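Local coordinates for Cgl0159-like domain-containing protein (Corynebacterium glutamicum, PDB 3FOK) that is of unknown function but, as a member of the Cgl0159 family, folds as a TIM barrel and assembles with further copies of itself, at residues Met238-Gly247 against Gly266-Thr275; Ala173-Phe184 against Asp215-Pro224. One frame throughout, in Å; residues are numbered along the deposited sequence.

Contact 1 of 2, residues Met238-Gly247 against Gly266-Thr275; sequences MPTLLLGGEG and GVRGLTVGRT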
loop_
_atom_site.group_PDB
_atom_site.type_symbol
_atom_site.label_atom_id
_atom_site.label_comp_id
_atom_site.label_asym_id
_atom_site.label_seq_id
_atom_site.Cartn_x
_atom_site.Cartn_y
_atom_site.Cartn_z
HETATM N N MSE A 238 -8.078 -15.228 -28.868
HETATM C CA MSE A 238 -8.707 -15.736 -27.659
HETATM C C MSE A 238 -10.189 -16.050 -27.747
HETATM O O MSE A 238 -10.936 -15.396 -28.473
HETATM C CB MSE A 238 -8.465 -14.756 -26.517
HETATM C CG MSE A 238 -6.996 -14.535 -26.259
HETATM SE SE MSE A 238 -6.672 -13.122 -25.010
HETATM C CE MSE A 238 -4.958 -13.745 -24.342
ATOM N N PRO A 239 -10.629 -17.074 -27.000
ATOM C CA PRO A 239 -12.037 -17.473 -26.990
ATOM C C PRO A 239 -12.872 -16.280 -26.550
ATOM O O PRO A 239 -12.569 -15.633 -25.546
ATOM C CB PRO A 239 -12.064 -18.631 -25.993
ATOM C CG PRO A 239 -10.895 -18.351 -25.096
ATOM C CD PRO A 239 -9.843 -17.895 -26.064
ATOM N N THR A 240 -13.914 -15.984 -27.316
ATOM C CA THR A 240 -14.761 -14.839 -27.036
ATOM C C THR A 240 -16.229 -15.176 -26.812
ATOM O O THR A 240 -16.781 -16.086 -27.426
ATOM C CB THR A 240 -14.662 -13.816 -28.187
ATOM O OG1 THR A 240 -13.305 -13.380 -28.318
ATOM C CG2 THR A 240 -15.551 -12.612 -27.922
ATOM N N LEU A 241 -16.849 -14.426 -25.910
ATOM C CA LEU A 241 -18.261 -14.582 -25.594
ATOM C C LEU A 241 -18.885 -13.210 -25.809
ATOM O O LEU A 241 -18.288 -12.187 -25.471
ATOM C CB LEU A 241 -18.445 -15.035 -24.144
ATOM C CG LEU A 241 -17.960 -16.456 -23.847
ATOM C CD1 LEU A 241 -18.038 -16.729 -22.359
ATOM C CD2 LEU A 241 -18.807 -17.458 -24.621
ATOM N N LEU A 242 -20.079 -13.188 -26.381
ATOM C CA LEU A 242 -20.755 -11.930 -26.662
ATOM C C LEU A 242 -21.699 -11.515 -25.543
ATOM O O LEU A 242 -22.284 -12.355 -24.861
ATOM C CB LEU A 242 -21.527 -12.049 -27.977
ATOM C CG LEU A 242 -20.721 -12.636 -29.141
ATOM C CD1 LEU A 242 -21.620 -12.787 -30.355
ATOM C CD2 LEU A 242 -19.530 -11.745 -29.452
ATOM N N LEU A 243 -21.837 -10.207 -25.358
ATOM C CA LEU A 243 -22.711 -9.655 -24.334
ATOM C C LEU A 243 -23.832 -8.851 -24.989
ATOM O O LEU A 243 -23.660 -8.305 -26.076
ATOM C CB LEU A 243 -21.901 -8.763 -23.385
ATOM C CG LEU A 243 -21.171 -7.554 -23.985
ATOM C CD1 LEU A 243 -22.130 -6.379 -24.120
ATOM C CD2 LEU A 243 -20.009 -7.164 -23.086
ATOM N N GLY A 244 -24.981 -8.798 -24.328
ATOM C CA GLY A 244 -26.112 -8.052 -24.850
ATOM C C GLY A 244 -26.423 -6.919 -23.892
ATOM O O GLY A 244 -27.179 -7.100 -22.933
ATOM N N GLY A 245 -25.843 -5.753 -24.155
ATOM C CA GLY A 245 -26.035 -4.604 -23.287
ATOM C C GLY A 245 -27.443 -4.087 -23.051
ATOM O O GLY A 245 -28.358 -4.836 -22.714
ATOM N N GLU A 246 -27.587 -2.777 -23.225
ATOM C CA GLU A 246 -28.838 -2.047 -23.035
ATOM C C GLU A 246 -30.126 -2.774 -23.427
ATOM O O GLU A 246 -30.974 -3.042 -22.570
ATOM C CB GLU A 246 -28.760 -0.703 -23.773
ATOM C CG GLU A 246 -28.343 -0.798 -25.245
ATOM C CD GLU A 246 -26.850 -1.054 -25.442
ATOM O OE1 GLU A 246 -26.438 -1.280 -26.600
ATOM O OE2 GLU A 246 -26.088 -1.022 -24.448
ATOM N N GLY A 247 -30.287 -3.075 -24.714
ATOM C CA GLY A 247 -31.488 -3.764 -25.152
ATOM C C GLY A 247 -32.013 -3.329 -26.508
ATOM O O GLY A 247 -31.989 -4.106 -27.466
ATOM N N GLY A 266 -13.349 -17.702 -33.558
ATOM C CA GLY A 266 -13.055 -17.523 -32.149
ATOM C C GLY A 266 -14.237 -17.295 -31.227
ATOM O O GLY A 266 -14.118 -17.489 -30.019
ATOM N N VAL A 267 -15.373 -16.877 -31.771
ATOM C CA VAL A 267 -16.548 -16.650 -30.936
ATOM C C VAL A 267 -17.075 -17.998 -30.458
ATOM O O VAL A 267 -17.357 -18.890 -31.259
ATOM C CB VAL A 267 -17.649 -15.893 -31.705
ATOM C CG1 VAL A 267 -18.863 -15.694 -30.815
ATOM C CG2 VAL A 267 -17.112 -14.548 -32.170
ATOM N N ARG A 268 -17.204 -18.135 -29.143
ATOM C CA ARG A 268 -17.653 -19.381 -28.526
ATOM C C ARG A 268 -19.042 -19.360 -27.905
ATOM O O ARG A 268 -19.494 -20.366 -27.365
ATOM C CB ARG A 268 -16.642 -19.809 -27.463
ATOM C CG ARG A 268 -15.346 -20.346 -28.032
ATOM C CD ARG A 268 -15.500 -21.803 -28.407
ATOM N NE ARG A 268 -14.304 -22.353 -29.032
ATOM C CZ ARG A 268 -14.049 -23.652 -29.128
ATOM N NH1 ARG A 268 -14.904 -24.533 -28.633
ATOM N NH2 ARG A 268 -12.941 -24.072 -29.721
ATOM N N GLY A 269 -19.721 -18.223 -27.961
ATOM C CA GLY A 269 -21.048 -18.175 -27.381
ATOM C C GLY A 269 -21.523 -16.844 -26.840
ATOM O O GLY A 269 -21.081 -15.779 -27.278
ATOM N N LEU A 270 -22.428 -16.920 -25.869
ATOM C CA LEU A 270 -23.030 -15.742 -25.251
ATOM C C LEU A 270 -22.941 -15.706 -23.723
ATOM O O LEU A 270 -22.901 -16.743 -23.059
ATOM C CB LEU A 270 -24.512 -15.670 -25.634
ATOM C CG LEU A 270 -25.043 -14.867 -26.826
ATOM C CD1 LEU A 270 -24.077 -14.883 -27.986
ATOM C CD2 LEU A 270 -26.392 -15.450 -27.226
ATOM N N THR A 271 -22.918 -14.490 -23.186
ATOM C CA THR A 271 -22.914 -14.237 -21.748
ATOM C C THR A 271 -23.753 -12.971 -21.645
ATOM O O THR A 271 -23.233 -11.862 -21.494
ATOM C CB THR A 271 -21.499 -13.976 -21.186
ATOM O OG1 THR A 271 -20.699 -15.157 -21.324
ATOM C CG2 THR A 271 -21.578 -13.616 -19.706
ATOM N N VAL A 272 -25.064 -13.164 -21.753
ATOM C CA VAL A 272 -26.036 -12.080 -21.734
ATOM C C VAL A 272 -26.879 -12.044 -20.466
ATOM O O VAL A 272 -27.195 -13.084 -19.890
ATOM C CB VAL A 272 -26.968 -12.203 -22.959
ATOM C CG1 VAL A 272 -28.048 -11.138 -22.913
ATOM C CG2 VAL A 272 -26.150 -12.086 -24.234
ATOM N N GLY A 273 -27.256 -10.839 -20.048
ATOM C CA GLY A 273 -28.057 -10.697 -18.849
ATOM C C GLY A 273 -29.299 -9.836 -19.005
ATOM O O GLY A 273 -30.402 -10.352 -19.200
ATOM N N ARG A 274 -29.117 -8.521 -18.915
ATOM C CA ARG A 274 -30.211 -7.556 -19.010
ATOM C C ARG A 274 -31.304 -7.903 -20.032
ATOM O O ARG A 274 -32.490 -7.850 -19.718
ATOM C CB ARG A 274 -29.652 -6.162 -19.335
ATOM C CG ARG A 274 -28.447 -5.709 -18.488
ATOM C CD ARG A 274 -27.121 -5.835 -19.258
ATOM N NE ARG A 274 -26.692 -7.222 -19.456
ATOM C CZ ARG A 274 -25.658 -7.588 -20.202
ATOM N NH1 ARG A 274 -24.941 -6.683 -20.834
ATOM N NH2 ARG A 274 -25.336 -8.861 -20.307
ATOM N N THR A 275 -30.906 -8.255 -21.252
ATOM C CA THR A 275 -31.859 -8.569 -22.316
ATOM C C THR A 275 -32.663 -9.866 -22.192
ATOM O O THR A 275 -33.847 -9.897 -22.533
ATOM C CB THR A 275 -31.149 -8.552 -23.691
ATOM O OG1 THR A 275 -30.997 -7.196 -24.125
ATOM C CG2 THR A 275 -31.941 -9.330 -24.728
#
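P239 and R268 meet through aliphatic carbon, CB of the proline lying 4.2 Å from CG of the arginine, while the guanidinium of R268 leads away to the carbonyl of G42. At T240 the pairing of the two strands begins: its N donates to G266 O at 3.1 Å, and its O takes the N-H of R268 at 2.7 Å. The hydroxyl of T240 sits beside its own backbone N (chi1 -60°), where OG1 can turn back to M238 O.

One residue further on the pairing slips. L242 N bonds to G269 O, so R268 and G269 together face a single residue, L241, as in a beta bulge. L241 spreads its branches over this irregularity: CD2 lies 3.5 Å from G269 N, and CD1 reaches OG1 of T271. L242 points to the other face of the sheet. Its CB touches CD1 of L270 at 3.8 Å and its CG meets CG1 of V267, which it crosses at about a right angle; its O receives the N-H of T271.

Further on, V272 CG2 packs 3.5 Å from G244 N, and R274, bent at chi2 and chi3, lays its guanidinium flat against G244 O, which stands 3.0 Å above the plane over its centre. The angle there is poor for a hydrogen bond. T275 OG1 finally comes within 3.6 Å of the CA of G247.

Helix 252-261 covers L242 and L270 and also touches V272, whereas L241 and T271 turn inward to M180. Adjacent parallel strands joined through an outer helix form a beta-alpha-beta crossover, here the one linking the last two strands of the TIM barrel.

Contact 2 of 2, residues Ala173-Phe184 against Asp215-Pro224; sequences AAAQLPIMLEPF and DSSYTWMKLP
E182 and K222 approach obliquely, and the lysine ammonium closes a salt bridge, NZ to OE1 at 2.8 Å, from the syn side of the carboxylate but 33° out of its plane. The extended K222 (CG anti to the backbone N, chi1 -175°) passes its CD and CE close to OE1 before NZ meets it. OE1 has a second partner in K146. K222 also rests its CB against M180 CG.

Aromatic packing dominates the other end. The Y218 ring lies under Q176, whose CA stands 3.8 Å from the ring centroid and 18° off its normal, a CH-pi contact. The Q176 side chain then crosses obliquely past the phenol, CG 3.3 Å from OH. Q176, the first residue to leave helical geometry after helix 158-174, does so in a Schellman motif, which probably helps to set its backbone over the ring. At the last turn of the helix, CB of A173 meets CB of D215 at 3.8 Å.

On the face opposite M180, M221 bends so that CE touches L181 CB. Further along, P183 CG meets L223 CD2 at 3.7 Å. Regular parallel backbone bonds, from I179 N to Y218 O through K222 N to L181 O, tie the strands.

Strand 144-151 flanks strand 179-189 and supplies F144 edge-to-face to W220; strand 240-243 borders strand 219-224, helix 158-174 packs on I179, L181 and T219, and D215 reaches R140 of a second subunit.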
loop_
_atom_site.group_PDB
_atom_site.type_symbol
_atom_site.label_atom_id
_atom_site.label_comp_id
_atom_site.label_asym_id
_atom_site.label_seq_id
_atom_site.Cartn_x
_atom_site.Cartn_y
_atom_site.Cartn_z
ATOM N N ALA A 173 -4.694 -17.610 -13.805
ATOM C CA ALA A 173 -3.871 -18.458 -14.655
ATOM C C ALA A 173 -3.111 -19.489 -13.831
ATOM O O ALA A 173 -3.092 -20.672 -14.166
ATOM C CB ALA A 173 -2.895 -17.604 -15.459
ATOM N N ALA A 174 -2.491 -19.039 -12.745
ATOM C CA ALA A 174 -1.726 -19.932 -11.880
ATOM C C ALA A 174 -2.592 -21.045 -11.293
ATOM O O ALA A 174 -2.093 -22.123 -10.975
ATOM C CB ALA A 174 -1.067 -19.138 -10.759
ATOM N N ALA A 175 -3.887 -20.784 -11.147
ATOM C CA ALA A 175 -4.804 -21.778 -10.598
ATOM C C ALA A 175 -5.503 -22.536 -11.725
ATOM O O ALA A 175 -6.349 -23.402 -11.475
ATOM C CB ALA A 175 -5.839 -21.099 -9.699
ATOM N N GLN A 176 -5.144 -22.201 -12.962
ATOM C CA GLN A 176 -5.740 -22.836 -14.136
ATOM C C GLN A 176 -7.248 -22.637 -14.149
ATOM O O GLN A 176 -8.015 -23.529 -14.511
ATOM C CB GLN A 176 -5.397 -24.330 -14.177
ATOM C CG GLN A 176 -3.941 -24.582 -14.523
ATOM C CD GLN A 176 -3.621 -26.047 -14.705
ATOM O OE1 GLN A 176 -2.590 -26.396 -15.281
ATOM N NE2 GLN A 176 -4.500 -26.916 -14.209
ATOM N N LEU A 177 -7.650 -21.439 -13.748
ATOM C CA LEU A 177 -9.049 -21.046 -13.700
ATOM C C LEU A 177 -9.325 -20.084 -14.848
ATOM O O LEU A 177 -8.761 -18.999 -14.892
ATOM C CB LEU A 177 -9.347 -20.342 -12.373
ATOM C CG LEU A 177 -10.744 -19.742 -12.236
ATOM C CD1 LEU A 177 -11.758 -20.866 -12.106
ATOM C CD2 LEU A 177 -10.801 -18.825 -11.028
ATOM N N PRO A 178 -10.189 -20.475 -15.795
ATOM C CA PRO A 178 -10.488 -19.585 -16.919
ATOM C C PRO A 178 -10.955 -18.228 -16.413
ATOM O O PRO A 178 -11.752 -18.150 -15.476
ATOM C CB PRO A 178 -11.585 -20.333 -17.667
ATOM C CG PRO A 178 -11.250 -21.769 -17.405
ATOM C CD PRO A 178 -10.917 -21.749 -15.928
ATOM N N ILE A 179 -10.447 -17.159 -17.019
ATOM C CA ILE A 179 -10.831 -15.818 -16.608
ATOM C C ILE A 179 -11.280 -14.973 -17.799
ATOM O O ILE A 179 -10.557 -14.777 -18.778
ATOM C CB ILE A 179 -9.685 -15.120 -15.838
ATOM C CG1 ILE A 179 -10.143 -13.736 -15.375
ATOM C CG2 ILE A 179 -8.437 -15.052 -16.704
ATOM C CD1 ILE A 179 -9.187 -13.069 -14.413
HETATM N N MSE A 180 -12.504 -14.482 -17.670
HETATM C CA MSE A 180 -13.218 -13.686 -18.662
HETATM C C MSE A 180 -13.045 -12.179 -18.409
HETATM O O MSE A 180 -13.417 -11.683 -17.346
HETATM C CB MSE A 180 -14.691 -14.084 -18.540
HETATM C CG MSE A 180 -15.646 -13.687 -19.630
HETATM SE SE MSE A 180 -17.427 -14.174 -18.981
HETATM C CE MSE A 180 -17.295 -16.103 -19.089
ATOM N N LEU A 181 -12.480 -11.454 -19.372
ATOM C CA LEU A 181 -12.301 -10.013 -19.214
ATOM C C LEU A 181 -13.268 -9.262 -20.130
ATOM O O LEU A 181 -13.350 -9.557 -21.327
ATOM C CB LEU A 181 -10.864 -9.591 -19.552
ATOM C CG LEU A 181 -9.674 -10.222 -18.825
ATOM C CD1 LEU A 181 -8.407 -9.480 -19.229
ATOM C CD2 LEU A 181 -9.864 -10.150 -17.323
ATOM N N GLU A 182 -13.993 -8.298 -19.566
ATOM C CA GLU A 182 -14.936 -7.492 -20.335
ATOM C C GLU A 182 -14.305 -6.113 -20.486
ATOM O O GLU A 182 -14.422 -5.269 -19.598
ATOM C CB GLU A 182 -16.273 -7.376 -19.598
ATOM C CG GLU A 182 -17.413 -6.820 -20.451
ATOM C CD GLU A 182 -18.716 -6.675 -19.675
ATOM O OE1 GLU A 182 -19.041 -7.577 -18.873
ATOM O OE2 GLU A 182 -19.423 -5.667 -19.877
ATOM N N PRO A 183 -13.618 -5.869 -21.615
ATOM C CA PRO A 183 -12.966 -4.583 -21.859
ATOM C C PRO A 183 -13.856 -3.551 -22.538
ATOM O O PRO A 183 -14.838 -3.888 -23.200
ATOM C CB PRO A 183 -11.790 -4.973 -22.731
ATOM C CG PRO A 183 -12.423 -5.993 -23.625
ATOM C CD PRO A 183 -13.263 -6.834 -22.674
ATOM N N PHE A 184 -13.478 -2.289 -22.371
ATOM C CA PHE A 184 -14.192 -1.156 -22.942
ATOM C C PHE A 184 -13.291 0.062 -22.870
ATOM O O PHE A 184 -12.446 0.168 -21.981
ATOM C CB PHE A 184 -15.434 -0.807 -22.116
ATOM C CG PHE A 184 -16.651 -1.611 -22.438
ATOM C CD1 PHE A 184 -17.266 -1.504 -23.679
ATOM C CD2 PHE A 184 -17.225 -2.427 -21.469
ATOM C CE1 PHE A 184 -18.443 -2.199 -23.952
ATOM C CE2 PHE A 184 -18.398 -3.124 -21.729
ATOM C CZ PHE A 184 -19.012 -3.009 -22.975
ATOM N N ASP A 215 0.535 -14.373 -17.660
ATOM C CA ASP A 215 0.254 -15.620 -18.354
ATOM C C ASP A 215 -1.150 -15.435 -18.919
ATOM O O ASP A 215 -2.120 -15.393 -18.169
ATOM C CB ASP A 215 0.257 -16.780 -17.355
ATOM C CG ASP A 215 -0.039 -18.124 -18.005
ATOM O OD1 ASP A 215 -0.537 -18.144 -19.150
ATOM O OD2 ASP A 215 0.225 -19.164 -17.360
ATOM N N SER A 216 -1.271 -15.300 -20.231
ATOM C CA SER A 216 -2.593 -15.133 -20.814
ATOM C C SER A 216 -3.008 -16.355 -21.608
ATOM O O SER A 216 -3.333 -16.259 -22.787
ATOM C CB SER A 216 -2.635 -13.878 -21.693
ATOM O OG SER A 216 -3.533 -12.905 -21.147
ATOM N N SER A 217 -2.984 -17.508 -20.949
ATOM C CA SER A 217 -3.358 -18.760 -21.589
ATOM C C SER A 217 -4.710 -19.242 -21.080
ATOM O O SER A 217 -5.230 -20.252 -21.541
ATOM C CB SER A 217 -2.296 -19.833 -21.332
ATOM O OG SER A 217 -2.224 -20.179 -19.958
ATOM N N TYR A 218 -5.274 -18.514 -20.125
ATOM C CA TYR A 218 -6.569 -18.865 -19.566
ATOM C C TYR A 218 -7.541 -17.707 -19.656
ATOM O O TYR A 218 -8.602 -17.734 -19.030
ATOM C CB TYR A 218 -6.439 -19.276 -18.097
ATOM C CG TYR A 218 -6.034 -20.710 -17.917
ATOM C CD1 TYR A 218 -4.699 -21.091 -18.001
ATOM C CD2 TYR A 218 -6.999 -21.703 -17.732
ATOM C CE1 TYR A 218 -4.326 -22.431 -17.912
ATOM C CE2 TYR A 218 -6.644 -23.042 -17.643
ATOM C CZ TYR A 218 -5.304 -23.400 -17.737
ATOM O OH TYR A 218 -4.949 -24.725 -17.678
ATOM N N THR A 219 -7.201 -16.690 -20.435
ATOM C CA THR A 219 -8.084 -15.543 -20.521
ATOM C C THR A 219 -8.991 -15.524 -21.744
ATOM O O THR A 219 -8.570 -15.800 -22.864
ATOM C CB THR A 219 -7.287 -14.216 -20.431
ATOM O OG1 THR A 219 -7.084 -13.682 -21.741
ATOM C CG2 THR A 219 -5.935 -14.453 -19.772
ATOM N N TRP A 220 -10.254 -15.204 -21.485
ATOM C CA TRP A 220 -11.293 -15.111 -22.499
ATOM C C TRP A 220 -11.692 -13.648 -22.618
ATOM O O TRP A 220 -11.344 -12.827 -21.775
ATOM C CB TRP A 220 -12.529 -15.910 -22.077
ATOM C CG TRP A 220 -12.378 -17.393 -22.131
ATOM C CD1 TRP A 220 -11.393 -18.139 -21.560
ATOM C CD2 TRP A 220 -13.263 -18.318 -22.772
ATOM N NE1 TRP A 220 -11.605 -19.476 -21.802
ATOM C CE2 TRP A 220 -12.748 -19.615 -22.546
ATOM C CE3 TRP A 220 -14.445 -18.178 -23.515
ATOM C CZ2 TRP A 220 -13.371 -20.766 -23.037
ATOM C CZ3 TRP A 220 -15.068 -19.324 -24.003
ATOM C CH2 TRP A 220 -14.527 -20.601 -23.762
HETATM N N MSE A 221 -12.436 -13.334 -23.666
HETATM C CA MSE A 221 -12.907 -11.979 -23.891
HETATM C C MSE A 221 -14.428 -11.995 -23.886
HETATM O O MSE A 221 -15.055 -12.935 -24.374
HETATM C CB MSE A 221 -12.417 -11.448 -25.244
HETATM C CG MSE A 221 -10.920 -11.220 -25.349
HETATM SE SE MSE A 221 -10.313 -9.630 -24.424
HETATM C CE MSE A 221 -9.398 -10.450 -22.947
ATOM N N LYS A 222 -15.011 -10.954 -23.312
ATOM C CA LYS A 222 -16.457 -10.797 -23.265
ATOM C C LYS A 222 -16.617 -9.461 -23.980
ATOM O O LYS A 222 -16.364 -8.407 -23.402
ATOM C CB LYS A 222 -16.930 -10.712 -21.814
ATOM C CG LYS A 222 -18.437 -10.666 -21.621
ATOM C CD LYS A 222 -18.759 -10.539 -20.137
ATOM C CE LYS A 222 -20.231 -10.280 -19.890
ATOM N NZ LYS A 222 -20.473 -9.933 -18.463
ATOM N N LEU A 223 -17.004 -9.514 -25.250
ATOM C CA LEU A 223 -17.134 -8.307 -26.054
ATOM C C LEU A 223 -18.550 -7.942 -26.466
ATOM O O LEU A 223 -19.449 -8.784 -26.474
ATOM C CB LEU A 223 -16.284 -8.445 -27.319
ATOM C CG LEU A 223 -14.826 -8.879 -27.154
ATOM C CD1 LEU A 223 -14.182 -8.994 -28.523
ATOM C CD2 LEU A 223 -14.075 -7.882 -26.292
ATOM N N PRO A 224 -18.763 -6.661 -26.813
ATOM C CA PRO A 224 -20.076 -6.175 -27.238
ATOM C C PRO A 224 -20.202 -6.354 -28.750
ATOM O O PRO A 224 -19.219 -6.187 -29.477
ATOM C CB PRO A 224 -20.031 -4.707 -26.842
ATOM C CG PRO A 224 -18.616 -4.351 -27.160
ATOM C CD PRO A 224 -17.837 -5.531 -26.599
#

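How the contacts relate
Both contacts are largely buried pairs of parallel neighbours in one barrel sheet, but contact 1 lies nearer the centre of the chain, its centre about 8 Å away against about 12 Å for contact 2. They join directly, because strand 219-224 of contact 2 pairs with strand 240-243 of contact 1: L241 N probably bonds to M221 O and L241 O to L223 N. P239 also packs on W220. Their chemistry differs: contact 1 is a leucine-rich pairing with an irregular register and a flat arginine over a loop carbonyl, whereas contact 2 keeps regular register and adds a salt bridge and aromatic packing. At their periphery both touch the second subunit.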